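Local coordinates for oxalate-binding protein (Thermotoga maritima, PDB 1O4T), which binds oxalate and manganese as a homodimeric cupin and is predicted to be an oxalate decarboxylase, at residues A[48-51]-A[52-56]. Sequence-based numbering, arbitrary orientation.
Sequences SKEA and MHNKA
Met52 N donates to Ser48 O at 3.1 Å. Asn54 N donates to Lys49 O at 2.8 Å. His53 N donates to Glu50 O at 3.0 Å. This last bond closes a type I turn from Glu50 to His53, and its donor stands above the carbonyl plane of Glu50. A type I' turn follows from Met52 to Lys55. At the start, Ser48 OG accepts from Ala51 N at 3.0 Å, nearly straight at 170°, an ST motif.

Between the two segments, side-chain packing is mostly carbon against oxygen. Lys49 runs extended with CG anti to the backbone N (chi1 159°), a course that lays its chain across the Asn54 side chain at about a right angle. Its CE lies 3.3 Å from Asn54 OD1. Its CG lies equally close to Ala56 O, a buried oxygen for which the model offers no hydrogen-bond partner. Lys49 CA adds a CA-H...O contact to that oxygen.

Met52 is buried. Its chain bends at chi3 (-68°) and brings CE back to 3.4 Å from Ser48 O. It also packs on Phe59 of strand 56-64 and on Phe79 of the second subunit. With an alanine in its place, the two phenylalanines and the Ser48 carbonyl would probably lose their packing partner. His53 CD2 approaches Ala51 O obliquely at 3.2 Å, while His53 NE2 is hydrogen-bonded to OD1 of Asp109 of the second subunit.

Two overlapping beta turns, sharing Met52 and His53, thus link strands 40-45 and 56-64 of the cupin fold. Main-chain bonds and the Ser48 OG bond hold the turns, while buried Met52 and hydrogen-bonded His53 tie this loop to the second subunit.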
loop_
_atom_site.group_PDB
_atom_site.type_symbol
_atom_site.label_atom_id
_atom_site.label_comp_id
_atom_site.label_asym_id
_atom_site.label_seq_id
_atom_site.Cartn_x
_atom_site.Cartn_y
_atom_site.Cartn_z
ATOM N N SER A 48 13.200 3.258 -0.585
ATOM C CA SER A 48 13.767 4.558 -0.296
ATOM C C SER A 48 13.126 5.643 -1.167
ATOM O O SER A 48 12.485 5.365 -2.192
ATOM C CB SER A 48 15.279 4.542 -0.506
ATOM O OG SER A 48 15.616 4.557 -1.880
ATOM N N LYS A 49 13.324 6.887 -0.741
ATOM C CA LYS A 49 12.800 8.041 -1.443
ATOM C C LYS A 49 13.527 8.192 -2.787
ATOM O O LYS A 49 12.904 8.527 -3.801
ATOM C CB LYS A 49 12.926 9.284 -0.540
ATOM C CG LYS A 49 12.900 10.631 -1.247
ATOM C CD LYS A 49 13.135 11.814 -0.289
ATOM C CE LYS A 49 13.427 13.066 -1.091
ATOM N NZ LYS A 49 13.451 14.290 -0.279
ATOM N N GLU A 50 14.837 7.932 -2.778
ATOM C CA GLU A 50 15.622 7.847 -4.007
ATOM C C GLU A 50 15.065 6.813 -4.995
ATOM O O GLU A 50 14.886 7.124 -6.163
ATOM C CB GLU A 50 17.111 7.557 -3.724
ATOM C CG GLU A 50 17.910 8.768 -3.228
ATOM C CD GLU A 50 19.388 8.747 -3.642
ATOM O OE1 GLU A 50 19.706 8.089 -4.677
ATOM O OE2 GLU A 50 20.235 9.417 -2.960
ATOM N N ALA A 51 14.789 5.601 -4.522
ATOM C CA ALA A 51 14.084 4.615 -5.329
ATOM C C ALA A 51 12.826 5.242 -5.946
ATOM O O ALA A 51 12.511 5.017 -7.119
ATOM C CB ALA A 51 13.694 3.398 -4.470
ATOM N N MET A 52 12.110 6.042 -5.150
ATOM C CA MET A 52 10.813 6.593 -5.574
ATOM C C MET A 52 10.963 7.943 -6.239
ATOM O O MET A 52 10.024 8.726 -6.264
ATOM C CB MET A 52 9.836 6.631 -4.392
ATOM C CG MET A 52 9.487 5.240 -3.915
ATOM S SD MET A 52 8.311 5.259 -2.584
ATOM C CE MET A 52 9.346 6.016 -1.201
ATOM N N HIS A 53 12.143 8.164 -6.818
ATOM C CA HIS A 53 12.483 9.369 -7.590
ATOM C C HIS A 53 12.151 10.647 -6.834
ATOM O O HIS A 53 11.740 11.644 -7.427
ATOM C CB HIS A 53 11.781 9.353 -8.955
ATOM C CG HIS A 53 12.109 8.152 -9.798
ATOM N ND1 HIS A 53 12.847 8.238 -10.965
ATOM C CD2 HIS A 53 11.797 6.843 -9.648
ATOM C CE1 HIS A 53 12.976 7.034 -11.492
ATOM N NE2 HIS A 53 12.352 6.167 -10.708
ATOM N N ASN A 54 12.329 10.616 -5.517
ATOM C CA ASN A 54 12.075 11.785 -4.666
ATOM C C ASN A 54 10.628 12.331 -4.773
ATOM O O ASN A 54 10.352 13.483 -4.400
ATOM C CB ASN A 54 13.138 12.887 -4.934
ATOM C CG ASN A 54 14.591 12.380 -4.758
ATOM O OD1 ASN A 54 14.972 11.863 -3.696
ATOM N ND2 ASN A 54 15.402 12.534 -5.808
ATOM N N LYS A 55 9.703 11.479 -5.233
ATOM C CA LYS A 55 8.285 11.827 -5.360
ATOM C C LYS A 55 7.490 11.448 -4.112
ATOM O O LYS A 55 6.420 12.000 -3.856
ATOM C CB LYS A 55 7.696 11.144 -6.586
ATOM C CG LYS A 55 8.295 11.636 -7.891
ATOM C CD LYS A 55 7.880 13.083 -8.138
ATOM C CE LYS A 55 8.299 13.564 -9.494
ATOM N NZ LYS A 55 8.065 15.037 -9.616
ATOM N N ALA A 56 8.011 10.472 -3.368
ATOM C CA ALA A 56 7.457 10.017 -2.091
ATOM C C ALA A 56 8.628 9.904 -1.134
ATOM O O ALA A 56 9.745 9.573 -1.543
ATOM C CB ALA A 56 6.767 8.684 -2.245
#